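AB hydrolase-1 domain-containing protein (Streptococcus mutans, PDB 4L9A) belongs to the alpha/beta hydrolase family and probably acts as a carboxylesterase, hydrolysing carboxylic ester bonds. Local coordinates at residues 40-45 with 111-116; 103-108 with 130-135; 140-145 with 268-273; 80-85 with 198-203. One frame throughout, in Å; residues are numbered along the deposited sequence.

Interaction 1 (40-45 with 111-116); sequences GNPCFV and SYLLCV
Phe44 and Leu113 are paired across two neighbouring parallel strands, and their side chains emerge on the same face of the sheet. CB of Leu113 sits over the centre of the Phe44 ring, 4.1 Å from its centroid, in a CH-pi contact. With CG held beside its own backbone N (chi1 -73°), Leu113 spreads both methyls against one end of the ring: CD2 is 3.7 Å from Phe44 CZ, while CD1 also reaches the ring of Pro42. A branched leucine on a flat ring fills this buried layer well. On the other face, Val45 CG1, anti to the backbone N (chi1 175°), runs alongside Leu114 and lies 3.6 Å from its CD2; Val45 CG2 packs on Tyr112 CB. Tyr112 extends its ring off the contact to a hydrogen bond between its OH and Ser131 OG. Between the faces runs a regular parallel ladder, from Cys43 N to Ser111 O at 2.9 Å as far as Cys115 N to Val45 O at 2.7 Å. Just before the strand, a cis peptide joins Asn41 to Pro42, and Asn41 OD1 accepts Ser111 N at 3.0 Å through an in-plane lone pair; Gln110 N donates to the same oxygen. Strand 43-47 lies between strands 71-75 and 111-117, with 134-141 beyond; helix 275-287 packs on the Phe44 and Leu113 face, and helix 120-130 on the Tyr112 and Leu114 face.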
loop_
_atom_site.group_PDB
_atom_site.type_symbol
_atom_site.label_atom_id
_atom_site.label_comp_id
_atom_site.label_asym_id
_atom_site.label_seq_id
_atom_site.Cartn_x
_atom_site.Cartn_y
_atom_site.Cartn_z
ATOM N N GLY A 40 11.084 -11.911 -12.131
ATOM C CA GLY A 40 12.249 -11.769 -11.279
ATOM C C GLY A 40 11.981 -12.232 -9.863
ATOM O O GLY A 40 10.856 -12.128 -9.372
ATOM N N ASN A 41 13.027 -12.741 -9.217
ATOM C CA ASN A 41 12.939 -13.310 -7.881
ATOM C C ASN A 41 14.055 -12.721 -7.010
ATOM O O ASN A 41 15.220 -12.750 -7.407
ATOM C CB ASN A 41 13.089 -14.829 -7.986
ATOM C CG ASN A 41 12.562 -15.562 -6.771
ATOM O OD1 ASN A 41 11.428 -15.347 -6.342
ATOM N ND2 ASN A 41 13.386 -16.447 -6.210
ATOM N N PRO A 42 13.710 -12.167 -5.830
ATOM C CA PRO A 42 12.365 -12.067 -5.252
ATOM C C PRO A 42 11.520 -11.008 -5.942
ATOM O O PRO A 42 12.022 -10.190 -6.711
ATOM C CB PRO A 42 12.639 -11.624 -3.809
ATOM C CG PRO A 42 13.906 -10.847 -3.898
ATOM C CD PRO A 42 14.729 -11.597 -4.926
ATOM N N CYS A 43 10.226 -11.035 -5.664
ATOM C CA CYS A 43 9.312 -10.078 -6.265
ATOM C C CYS A 43 8.876 -9.037 -5.239
ATOM O O CYS A 43 8.434 -9.384 -4.138
ATOM C CB CYS A 43 8.094 -10.811 -6.835
ATOM S SG CYS A 43 6.896 -9.752 -7.673
ATOM N N PHE A 44 9.017 -7.767 -5.600
ATOM C CA PHE A 44 8.434 -6.689 -4.802
ATOM C C PHE A 44 6.964 -6.507 -5.115
ATOM O O PHE A 44 6.588 -6.106 -6.229
ATOM C CB PHE A 44 9.197 -5.380 -4.995
ATOM C CG PHE A 44 10.275 -5.155 -3.963
ATOM C CD1 PHE A 44 10.141 -4.165 -2.998
ATOM C CD2 PHE A 44 11.407 -5.952 -3.944
ATOM C CE1 PHE A 44 11.138 -3.966 -2.040
ATOM C CE2 PHE A 44 12.400 -5.759 -2.996
ATOM C CZ PHE A 44 12.263 -4.764 -2.047
ATOM N N VAL A 45 6.135 -6.817 -4.122
ATOM C CA VAL A 45 4.694 -6.724 -4.242
ATOM C C VAL A 45 4.216 -5.417 -3.604
ATOM O O VAL A 45 4.508 -5.145 -2.432
ATOM C CB VAL A 45 4.013 -7.912 -3.535
ATOM C CG1 VAL A 45 2.504 -7.750 -3.566
ATOM C CG2 VAL A 45 4.453 -9.250 -4.163
ATOM N N SER A 111 9.782 -16.172 -3.935
ATOM C CA SER A 111 9.881 -15.352 -2.723
ATOM C C SER A 111 9.513 -13.899 -3.023
ATOM O O SER A 111 9.542 -13.463 -4.183
ATOM C CB SER A 111 11.283 -15.439 -2.129
ATOM O OG SER A 111 12.241 -14.971 -3.059
ATOM N N TYR A 112 9.153 -13.147 -1.986
ATOM C CA TYR A 112 8.719 -11.776 -2.194
ATOM C C TYR A 112 8.980 -10.874 -0.993
ATOM O O TYR A 112 9.223 -11.345 0.123
ATOM C CB TYR A 112 7.226 -11.753 -2.512
ATOM C CG TYR A 112 6.363 -12.154 -1.339
ATOM C CD1 TYR A 112 6.216 -13.493 -0.982
ATOM C CD2 TYR A 112 5.706 -11.199 -0.585
ATOM C CE1 TYR A 112 5.423 -13.867 0.098
ATOM C CE2 TYR A 112 4.910 -11.554 0.499
ATOM C CZ TYR A 112 4.774 -12.888 0.837
ATOM O OH TYR A 112 3.982 -13.236 1.912
ATOM N N LEU A 113 8.939 -9.574 -1.249
ATOM C CA LEU A 113 8.827 -8.570 -0.197
ATOM C C LEU A 113 7.563 -7.782 -0.479
ATOM O O LEU A 113 7.226 -7.526 -1.635
ATOM C CB LEU A 113 10.031 -7.630 -0.188
ATOM C CG LEU A 113 11.350 -8.200 0.334
ATOM C CD1 LEU A 113 12.056 -8.975 -0.764
ATOM C CD2 LEU A 113 12.235 -7.072 0.848
ATOM N N LEU A 114 6.844 -7.437 0.579
ATOM C CA LEU A 114 5.658 -6.606 0.467
ATOM C C LEU A 114 6.036 -5.162 0.757
ATOM O O LEU A 114 6.731 -4.887 1.738
ATOM C CB LEU A 114 4.607 -7.059 1.475
ATOM C CG LEU A 114 3.582 -8.058 0.950
ATOM C CD1 LEU A 114 2.831 -8.736 2.095
ATOM C CD2 LEU A 114 2.633 -7.349 -0.007
ATOM N N CYS A 115 5.578 -4.246 -0.091
ATOM C CA CYS A 115 5.782 -2.820 0.125
ATOM C C CYS A 115 4.414 -2.171 0.064
ATOM O O CYS A 115 3.735 -2.238 -0.958
ATOM C CB CYS A 115 6.708 -2.226 -0.949
ATOM S SG CYS A 115 7.013 -0.419 -0.790
ATOM N N VAL A 116 3.983 -1.568 1.164
ATOM C CA VAL A 116 2.625 -1.039 1.209
ATOM C C VAL A 116 2.591 0.362 1.776
ATOM O O VAL A 116 3.495 0.780 2.529
ATOM C CB VAL A 116 1.691 -1.948 2.050
ATOM C CG1 VAL A 116 1.898 -3.405 1.681
ATOM C CG2 VAL A 116 1.952 -1.743 3.566
#

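Interaction 2 (103-108 with 130-135); sequences IFEHFK and QSSKAC
Lys133 brings its ammonium group to the C-terminal end of a helix, where Phe104 O in its last turn and Phe107 O just past it receive it. The helix, 93-106, is one of those flanking the central sheet of the alpha/beta hydrolase fold, and Lys133 lies in the turn that leads from helix 120-130 into strand 134-141, so a single side chain ties two successive connections together. Lysine suits the place because its chain is long and can be straight: beyond CG every torsion is close to anti, and the extended rod brings NZ 2.8 Å from Phe107 O. Phe109 O accepts from the same nitrogen, and the Phe109 ring adds a cation-pi contact. A positive charge at a helix C-terminus would probably also be favoured by the helix dipole. Glu105 runs antiparallel alongside the lysine, its chain bent at chi2 (-52°). Its OE2 comes within 4.1 Å of Lys133 CE but stays 5.1 Å from NZ, so the charges may attract at a distance without forming a salt bridge. A water molecule donates to Glu105 O and weakly accepts from Lys133 NZ at 3.3 Å. Phe104 O serves two donors, Lys133 NZ at 2.9 Å and Phe107 N at 3.2 Å, which approach from opposite faces of its carbonyl plane, the ammonium nitrogen standing 45° out of it.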
loop_
_atom_site.group_PDB
_atom_site.type_symbol
_atom_site.label_atom_id
_atom_site.label_comp_id
_atom_site.label_asym_id
_atom_site.label_seq_id
_atom_site.Cartn_x
_atom_site.Cartn_y
_atom_site.Cartn_z
ATOM N N ILE A 103 -3.655 -14.213 -7.017
ATOM C CA ILE A 103 -2.782 -13.438 -7.882
ATOM C C ILE A 103 -1.336 -13.878 -7.672
ATOM O O ILE A 103 -0.591 -14.034 -8.635
ATOM C CB ILE A 103 -2.964 -11.920 -7.661
ATOM C CG1 ILE A 103 -4.390 -11.507 -8.047
ATOM C CG2 ILE A 103 -1.949 -11.130 -8.475
ATOM C CD1 ILE A 103 -4.749 -10.048 -7.761
ATOM N N PHE A 104 -0.939 -14.111 -6.419
ATOM C CA PHE A 104 0.409 -14.606 -6.164
ATOM C C PHE A 104 0.639 -15.910 -6.937
ATOM O O PHE A 104 1.672 -16.085 -7.578
ATOM C CB PHE A 104 0.664 -14.852 -4.670
ATOM C CG PHE A 104 1.143 -13.630 -3.912
ATOM C CD1 PHE A 104 0.718 -12.359 -4.265
ATOM C CD2 PHE A 104 2.033 -13.764 -2.849
ATOM C CE1 PHE A 104 1.159 -11.237 -3.572
ATOM C CE2 PHE A 104 2.481 -12.647 -2.155
ATOM C CZ PHE A 104 2.041 -11.381 -2.518
ATOM N N GLU A 105 -0.323 -16.825 -6.859
ATOM C CA GLU A 105 -0.177 -18.143 -7.489
ATOM C C GLU A 105 -0.161 -18.060 -9.015
ATOM O O GLU A 105 0.306 -18.973 -9.692
ATOM C CB GLU A 105 -1.283 -19.100 -7.032
ATOM C CG GLU A 105 -1.320 -19.333 -5.526
ATOM C CD GLU A 105 0.031 -19.741 -4.959
ATOM O OE1 GLU A 105 0.594 -20.754 -5.435
ATOM O OE2 GLU A 105 0.527 -19.044 -4.043
ATOM N N HIS A 106 -0.675 -16.959 -9.545
ATOM C CA HIS A 106 -0.729 -16.740 -10.983
ATOM C C HIS A 106 0.657 -16.500 -11.582
ATOM O O HIS A 106 0.872 -16.756 -12.766
ATOM C CB HIS A 106 -1.647 -15.556 -11.280
ATOM C CG HIS A 106 -1.921 -15.335 -12.738
ATOM N ND1 HIS A 106 -2.742 -16.161 -13.477
ATOM C CD2 HIS A 106 -1.513 -14.355 -13.582
ATOM C CE1 HIS A 106 -2.817 -15.706 -14.717
ATOM N NE2 HIS A 106 -2.088 -14.608 -14.805
ATOM N N PHE A 107 1.599 -16.019 -10.769
ATOM C CA PHE A 107 2.945 -15.704 -11.267
ATOM C C PHE A 107 4.042 -16.608 -10.706
ATOM O O PHE A 107 3.812 -17.351 -9.752
ATOM C CB PHE A 107 3.291 -14.239 -11.010
ATOM C CG PHE A 107 2.384 -13.273 -11.704
ATOM C CD1 PHE A 107 2.526 -13.027 -13.063
ATOM C CD2 PHE A 107 1.392 -12.607 -11.007
ATOM C CE1 PHE A 107 1.689 -12.130 -13.715
ATOM C CE2 PHE A 107 0.550 -11.710 -11.651
ATOM C CZ PHE A 107 0.698 -11.481 -13.018
ATOM N N LYS A 108 5.238 -16.520 -11.293
ATOM C CA LYS A 108 6.294 -17.510 -11.054
ATOM C C LYS A 108 7.157 -17.295 -9.801
ATOM O O LYS A 108 7.735 -18.249 -9.278
ATOM C CB LYS A 108 7.199 -17.645 -12.290
ATOM C CG LYS A 108 6.508 -18.230 -13.519
ATOM C CD LYS A 108 7.415 -18.170 -14.746
ATOM C CE LYS A 108 6.990 -19.180 -15.811
ATOM N NZ LYS A 108 5.566 -18.996 -16.204
ATOM N N GLN A 130 -0.185 -16.117 5.717
ATOM C CA GLN A 130 -0.903 -17.210 5.045
ATOM C C GLN A 130 -0.255 -17.760 3.771
ATOM O O GLN A 130 -0.558 -18.882 3.363
ATOM C CB GLN A 130 -2.331 -16.786 4.700
ATOM C CG GLN A 130 -3.177 -16.324 5.863
ATOM C CD GLN A 130 -4.553 -15.890 5.410
ATOM O OE1 GLN A 130 -5.115 -16.457 4.462
ATOM N NE2 GLN A 130 -5.105 -14.874 6.070
ATOM N N SER A 131 0.600 -16.969 3.130
ATOM C CA SER A 131 1.161 -17.334 1.827
ATOM C C SER A 131 2.167 -18.466 1.924
ATOM O O SER A 131 3.051 -18.439 2.777
ATOM C CB SER A 131 1.862 -16.136 1.203
ATOM O OG SER A 131 2.975 -15.749 1.998
ATOM N N SER A 132 2.062 -19.447 1.035
ATOM C CA SER A 132 3.048 -20.528 1.010
ATOM C C SER A 132 4.349 -20.068 0.354
ATOM O O SER A 132 5.384 -20.698 0.523
ATOM C CB SER A 132 2.490 -21.772 0.318
ATOM O OG SER A 132 1.620 -21.410 -0.738
ATOM N N LYS A 133 4.291 -18.968 -0.396
ATOM C CA LYS A 133 5.515 -18.346 -0.903
ATOM C C LYS A 133 6.232 -17.653 0.239
ATOM O O LYS A 133 5.593 -17.215 1.200
ATOM C CB LYS A 133 5.213 -17.368 -2.040
ATOM C CG LYS A 133 4.808 -18.102 -3.330
ATOM C CD LYS A 133 4.564 -17.178 -4.512
ATOM C CE LYS A 133 4.097 -18.003 -5.720
ATOM N NZ LYS A 133 4.235 -17.294 -7.019
ATOM N N ALA A 134 7.555 -17.557 0.137
ATOM C CA ALA A 134 8.364 -17.055 1.237
ATOM C C ALA A 134 8.483 -15.541 1.232
ATOM O O ALA A 134 8.961 -14.942 0.268
ATOM C CB ALA A 134 9.751 -17.687 1.222
ATOM N N CYS A 135 8.069 -14.928 2.334
ATOM C CA CYS A 135 8.221 -13.495 2.499
ATOM C C CYS A 135 9.603 -13.169 3.051
ATOM O O CYS A 135 9.997 -13.685 4.098
ATOM C CB CYS A 135 7.141 -12.965 3.434
ATOM S SG CYS A 135 7.156 -11.187 3.591
HETATM O O HOH W 1 2.961 -20.144 -8.226
#

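Interaction 3 (140-145 with 268-273); sequences GLEPTT and HYLHWS
Strand 134-141 ends as Leu141 brings its CA to 6.0 Å from that of Leu270, in the first turn of the short helix 270-273, and Glu142 next to it takes left-handed helical backbone angles that turn the chain off the sheet. This turn sends the Glu142 side chain toward His268. Its first torsion sets CG beside the backbone N, and the extended chain beyond carries the carboxylate to the edge of the imidazole, where His268 ND1 donates to Glu142 OE1 over 2.6 Å in a nearly straight bond (173°). The oxygen lies almost in the ring plane but is met on its anti side, and carboxylate and ring are turned 44° against each other. This is a histidine-carboxylate pair, its glutamate buried, in the loops that follow the C-terminal ends of strands 134-141 and 260-263, the edge of the sheet where enzymes of the alpha/beta hydrolase fold carry their catalytic residues. Arg243 forms a salt bridge to the same OE1, and the backbone N of Glu240 binds OE2, so both oxygens are fixed. Beside the polar pair the packing is apolar. Leu270 crosses Glu142 at about a right angle, CD1 lying 4.1 Å from its CG. Leu141 CG rests 3.8 Å from His271 CB, and the imidazole of His271, with chi1 at 59°, is directed away from Leu141 to a hydrogen bond between NE2 and Asn58 OD1.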
loop_
_atom_site.group_PDB
_atom_site.type_symbol
_atom_site.label_atom_id
_atom_site.label_comp_id
_atom_site.label_asym_id
_atom_site.label_seq_id
_atom_site.Cartn_x
_atom_site.Cartn_y
_atom_site.Cartn_z
ATOM N N GLY A 140 7.008 -0.802 5.040
ATOM C CA GLY A 140 5.758 -0.099 5.252
ATOM C C GLY A 140 5.932 1.403 5.273
ATOM O O GLY A 140 6.749 1.933 6.021
ATOM N N LEU A 141 5.167 2.086 4.437
ATOM C CA LEU A 141 5.120 3.533 4.461
ATOM C C LEU A 141 3.862 3.947 5.219
ATOM O O LEU A 141 2.757 3.846 4.694
ATOM C CB LEU A 141 5.115 4.100 3.036
ATOM C CG LEU A 141 6.314 3.756 2.140
ATOM C CD1 LEU A 141 7.643 3.764 2.898
ATOM C CD2 LEU A 141 6.107 2.406 1.440
ATOM N N GLU A 142 4.039 4.393 6.468
ATOM C CA GLU A 142 2.913 4.683 7.366
ATOM C C GLU A 142 1.746 3.692 7.241
ATOM O O GLU A 142 0.594 4.073 6.997
ATOM C CB GLU A 142 2.453 6.144 7.216
ATOM C CG GLU A 142 3.489 7.107 7.845
ATOM C CD GLU A 142 2.975 8.510 8.085
ATOM O OE1 GLU A 142 1.810 8.820 7.733
ATOM O OE2 GLU A 142 3.763 9.320 8.621
ATOM N N PRO A 143 2.053 2.401 7.391
ATOM C CA PRO A 143 0.986 1.395 7.342
ATOM C C PRO A 143 -0.022 1.648 8.458
ATOM O O PRO A 143 0.367 2.037 9.564
ATOM C CB PRO A 143 1.731 0.075 7.569
ATOM C CG PRO A 143 2.974 0.471 8.322
ATOM C CD PRO A 143 3.354 1.830 7.776
ATOM N N THR A 144 -1.301 1.448 8.161
ATOM C CA THR A 144 -2.361 1.764 9.103
ATOM C C THR A 144 -2.330 0.808 10.297
ATOM O O THR A 144 -2.421 -0.409 10.116
ATOM C CB THR A 144 -3.743 1.719 8.405
ATOM O OG1 THR A 144 -3.682 2.481 7.189
ATOM C CG2 THR A 144 -4.816 2.313 9.316
ATOM N N THR A 145 -2.181 1.352 11.510
ATOM C CA THR A 145 -2.198 0.531 12.723
ATOM C C THR A 145 -3.611 0.334 13.261
ATOM O O THR A 145 -4.509 1.154 13.024
ATOM C CB THR A 145 -1.376 1.145 13.870
ATOM O OG1 THR A 145 -1.888 2.453 14.180
ATOM C CG2 THR A 145 0.105 1.226 13.508
ATOM N N HIS A 268 2.057 12.211 4.768
ATOM C CA HIS A 268 1.671 10.807 4.813
ATOM C C HIS A 268 2.208 9.991 3.628
ATOM O O HIS A 268 2.264 8.759 3.683
ATOM C CB HIS A 268 0.140 10.753 4.853
ATOM C CG HIS A 268 -0.445 9.380 4.997
ATOM N ND1 HIS A 268 -0.006 8.464 5.933
ATOM C CD2 HIS A 268 -1.488 8.788 4.362
ATOM C CE1 HIS A 268 -0.735 7.365 5.849
ATOM N NE2 HIS A 268 -1.649 7.540 4.908
ATOM N N TYR A 269 2.609 10.680 2.561
ATOM C CA TYR A 269 2.932 10.001 1.308
ATOM C C TYR A 269 4.431 9.796 1.122
ATOM O O TYR A 269 5.041 10.318 0.181
ATOM C CB TYR A 269 2.301 10.743 0.115
ATOM C CG TYR A 269 0.796 10.555 0.046
ATOM C CD1 TYR A 269 -0.061 11.302 0.852
ATOM C CD2 TYR A 269 0.233 9.607 -0.808
ATOM C CE1 TYR A 269 -1.447 11.117 0.797
ATOM C CE2 TYR A 269 -1.144 9.419 -0.871
ATOM C CZ TYR A 269 -1.973 10.176 -0.068
ATOM O OH TYR A 269 -3.332 9.979 -0.130
ATOM N N LEU A 270 5.014 9.010 2.020
ATOM C CA LEU A 270 6.463 8.852 2.071
ATOM C C LEU A 270 6.972 8.075 0.864
ATOM O O LEU A 270 8.110 8.258 0.435
ATOM C CB LEU A 270 6.882 8.178 3.387
ATOM C CG LEU A 270 6.403 8.940 4.625
ATOM C CD1 LEU A 270 6.898 8.271 5.929
ATOM C CD2 LEU A 270 6.850 10.403 4.565
ATOM N N HIS A 271 6.123 7.212 0.312
ATOM C CA HIS A 271 6.488 6.472 -0.899
ATOM C C HIS A 271 6.620 7.371 -2.121
ATOM O O HIS A 271 7.188 6.960 -3.128
ATOM C CB HIS A 271 5.495 5.350 -1.195
ATOM C CG HIS A 271 4.094 5.828 -1.395
ATOM N ND1 HIS A 271 3.393 6.495 -0.417
ATOM C CD2 HIS A 271 3.262 5.731 -2.461
ATOM C CE1 HIS A 271 2.186 6.792 -0.868
ATOM N NE2 HIS A 271 2.082 6.341 -2.106
ATOM N N TRP A 272 6.107 8.593 -2.032
ATOM C CA TRP A 272 6.342 9.589 -3.071
ATOM C C TRP A 272 7.631 10.380 -2.870
ATOM O O TRP A 272 8.356 10.653 -3.831
ATOM C CB TRP A 272 5.197 10.595 -3.110
ATOM C CG TRP A 272 3.898 10.034 -3.590
ATOM C CD1 TRP A 272 3.656 8.762 -4.035
ATOM C CD2 TRP A 272 2.651 10.736 -3.672
ATOM N NE1 TRP A 272 2.331 8.630 -4.383
ATOM C CE2 TRP A 272 1.694 9.826 -4.171
ATOM C CE3 TRP A 272 2.253 12.048 -3.366
ATOM C CZ2 TRP A 272 0.360 10.190 -4.389
ATOM C CZ3 TRP A 272 0.931 12.408 -3.587
ATOM C CH2 TRP A 272 -0.002 11.475 -4.085
ATOM N N SER A 273 7.893 10.774 -1.624
ATOM C CA SER A 273 8.898 11.801 -1.332
ATOM C C SER A 273 10.204 11.298 -0.696
ATOM O O SER A 273 11.213 12.015 -0.684
ATOM C CB SER A 273 8.286 12.863 -0.406
ATOM O OG SER A 273 7.847 12.266 0.807
#

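Interaction 4 (80-85 with 198-203); sequences SGYSPV and YDYCQR
Tyr200, on helix 188-206, lays its side chain against Tyr82 and the backbone of Gly81, with its CB, CG, CD1 and CE1 side doing most of the touching. Its CG stands anti to the backbone N (chi1 166°), which directs the ring from the helix to the loop. CB is 3.9 Å from Tyr82 CE1, and CG meets the same atom at 3.7 Å. One step further, CD1 has two partners: Tyr82 CD1, 3.3 Å away and above one face of the Tyr200 ring toward its rim, and Gly81 O, 3.6 Å away at the edge. CE1 runs on past Tyr82 CD1 and Gly81 O, and CZ is still near Tyr82 CD1. The two rings cross obliquely, their planes 41° apart, so the pair is neither a parallel stack nor a T. At the tip, Tyr200 OH hydrogen-bonds a water at 2.7 Å, and the water donates to Tyr82 O at 2.6 Å; tyrosine suits the spot because one residue supplies both a broad apolar face and a polar end. The loop is held in shape by a type II' beta turn from Ser80 to Ser83, closed by Ser83 N to Ser80 O, with Gly81 at the second position, where positive phi (53°) is easily adopted by a residue without a side chain. Helix 188-206 belongs to the helices inserted between strands 134-141 and 235-239, where many alpha/beta hydrolases carry a lid, and the turn follows strand 71-75. Next along the helix, the small Cys201 fits close to the turn: CB approaches Gly81 O, and SG lies 3.5 Å from Ser80 CA.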
loop_
_atom_site.group_PDB
_atom_site.type_symbol
_atom_site.label_atom_id
_atom_site.label_comp_id
_atom_site.label_asym_id
_atom_site.label_seq_id
_atom_site.Cartn_x
_atom_site.Cartn_y
_atom_site.Cartn_z
ATOM N N SER A 80 -10.437 1.197 -7.321
ATOM C CA SER A 80 -9.277 2.073 -7.384
ATOM C C SER A 80 -8.492 1.859 -8.659
ATOM O O SER A 80 -8.491 0.761 -9.220
ATOM C CB SER A 80 -8.355 1.824 -6.187
ATOM O OG SER A 80 -7.562 0.682 -6.420
ATOM N N GLY A 81 -7.800 2.900 -9.104
ATOM C CA GLY A 81 -6.923 2.759 -10.245
ATOM C C GLY A 81 -7.677 2.155 -11.416
ATOM O O GLY A 81 -8.755 2.625 -11.765
ATOM N N TYR A 82 -7.126 1.108 -12.019
ATOM C CA TYR A 82 -7.772 0.535 -13.189
ATOM C C TYR A 82 -8.490 -0.773 -12.869
ATOM O O TYR A 82 -8.975 -1.444 -13.776
ATOM C CB TYR A 82 -6.775 0.349 -14.339
ATOM C CG TYR A 82 -6.176 1.649 -14.834
ATOM C CD1 TYR A 82 -6.870 2.469 -15.724
ATOM C CD2 TYR A 82 -4.914 2.052 -14.421
ATOM C CE1 TYR A 82 -6.324 3.661 -16.174
ATOM C CE2 TYR A 82 -4.359 3.241 -14.876
ATOM C CZ TYR A 82 -5.069 4.043 -15.745
ATOM O OH TYR A 82 -4.509 5.234 -16.186
ATOM N N SER A 83 -8.553 -1.160 -11.597
ATOM C CA SER A 83 -9.406 -2.306 -11.263
ATOM C C SER A 83 -10.868 -1.916 -11.444
ATOM O O SER A 83 -11.198 -0.734 -11.446
ATOM C CB SER A 83 -9.136 -2.834 -9.856
ATOM O OG SER A 83 -8.004 -3.698 -9.862
ATOM N N PRO A 84 -11.752 -2.910 -11.613
ATOM C CA PRO A 84 -13.159 -2.580 -11.858
ATOM C C PRO A 84 -13.831 -1.940 -10.640
ATOM O O PRO A 84 -13.391 -2.118 -9.486
ATOM C CB PRO A 84 -13.799 -3.949 -12.144
ATOM C CG PRO A 84 -12.659 -4.838 -12.570
ATOM C CD PRO A 84 -11.496 -4.357 -11.712
ATOM N N VAL A 85 -14.887 -1.179 -10.891
ATOM C CA VAL A 85 -15.730 -0.735 -9.793
ATOM C C VAL A 85 -16.808 -1.787 -9.531
ATOM O O VAL A 85 -17.336 -2.403 -10.464
ATOM C CB VAL A 85 -16.349 0.660 -10.028
ATOM C CG1 VAL A 85 -15.248 1.712 -10.216
ATOM C CG2 VAL A 85 -17.277 0.645 -11.215
ATOM N N TYR A 198 -6.250 8.209 -11.478
ATOM C CA TYR A 198 -7.228 8.786 -10.564
ATOM C C TYR A 198 -8.510 9.156 -11.302
ATOM O O TYR A 198 -9.612 8.796 -10.886
ATOM C CB TYR A 198 -6.652 10.044 -9.906
ATOM C CG TYR A 198 -7.572 10.669 -8.883
ATOM C CD1 TYR A 198 -8.635 11.463 -9.275
ATOM C CD2 TYR A 198 -7.379 10.451 -7.525
ATOM C CE1 TYR A 198 -9.479 12.028 -8.343
ATOM C CE2 TYR A 198 -8.213 11.010 -6.589
ATOM C CZ TYR A 198 -9.259 11.798 -7.000
ATOM O OH TYR A 198 -10.096 12.363 -6.073
ATOM N N ASP A 199 -8.356 9.908 -12.384
ATOM C CA ASP A 199 -9.495 10.450 -13.108
ATOM C C ASP A 199 -10.301 9.332 -13.798
ATOM O O ASP A 199 -11.525 9.420 -13.925
ATOM C CB ASP A 199 -9.034 11.483 -14.141
ATOM C CG ASP A 199 -8.470 12.752 -13.502
ATOM O OD1 ASP A 199 -8.768 13.025 -12.320
ATOM O OD2 ASP A 199 -7.741 13.491 -14.200
ATOM N N TYR A 200 -9.609 8.294 -14.258
ATOM C CA TYR A 200 -10.283 7.162 -14.887
ATOM C C TYR A 200 -11.117 6.460 -13.823
ATOM O O TYR A 200 -12.291 6.181 -14.026
ATOM C CB TYR A 200 -9.262 6.197 -15.474
ATOM C CG TYR A 200 -9.823 4.845 -15.852
ATOM C CD1 TYR A 200 -9.834 3.794 -14.939
ATOM C CD2 TYR A 200 -10.335 4.616 -17.128
ATOM C CE1 TYR A 200 -10.336 2.554 -15.283
ATOM C CE2 TYR A 200 -10.845 3.382 -17.484
ATOM C CZ TYR A 200 -10.841 2.357 -16.564
ATOM O OH TYR A 200 -11.348 1.133 -16.920
ATOM N N CYS A 201 -10.497 6.194 -12.678
ATOM C CA CYS A 201 -11.200 5.578 -11.558
ATOM C C CYS A 201 -12.444 6.385 -11.140
ATOM O O CYS A 201 -13.547 5.838 -11.001
ATOM C CB CYS A 201 -10.253 5.432 -10.363
ATOM S SG CYS A 201 -11.051 4.692 -8.942
ATOM N N GLN A 202 -12.270 7.687 -10.930
ATOM C CA GLN A 202 -13.391 8.524 -10.501
ATOM C C GLN A 202 -14.515 8.536 -11.528
ATOM O O GLN A 202 -15.699 8.543 -11.181
ATOM C CB GLN A 202 -12.935 9.957 -10.228
ATOM C CG GLN A 202 -14.105 10.913 -9.927
ATOM C CD GLN A 202 -14.735 10.641 -8.564
ATOM O OE1 GLN A 202 -15.733 9.920 -8.448
ATOM N NE2 GLN A 202 -14.147 11.218 -7.525
ATOM N N ARG A 203 -14.138 8.543 -12.797
ATOM C CA ARG A 203 -15.120 8.472 -13.865
ATOM C C ARG A 203 -15.955 7.187 -13.756
ATOM O O ARG A 203 -17.185 7.241 -13.791
ATOM C CB ARG A 203 -14.420 8.569 -15.219
ATOM C CG ARG A 203 -15.352 8.492 -16.416
ATOM C CD ARG A 203 -14.640 8.907 -17.699
ATOM N NE ARG A 203 -13.389 8.179 -17.943
ATOM C CZ ARG A 203 -12.169 8.687 -17.758
ATOM N NH1 ARG A 203 -12.019 9.932 -17.322
ATOM N NH2 ARG A 203 -11.095 7.949 -18.012
HETATM O O HOH W 2 -11.143 -0.822 -15.116
#

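Interactions 1 and 3 are buried and share the central sheet, whose neighbouring strands 111-117 and 134-141 join them directly through Val116 O and Leu141 N. Interaction 1 is backbone ladder plus apolar layers, whereas interaction 3, at the C-terminal strand ends, mixes apolar packing with a histidine-carboxylate hydrogen bond. Interaction 2 also touches interaction 1 but is only partly buried: it lies at the start of strand 134-141, about 24 Å between centres from interaction 3 farther along that strand, and works through a lysine and carbonyl oxygens. Interaction 4 touches none of the others; buried yet water-bridged, it joins a loop to an inserted helix through aromatic packing.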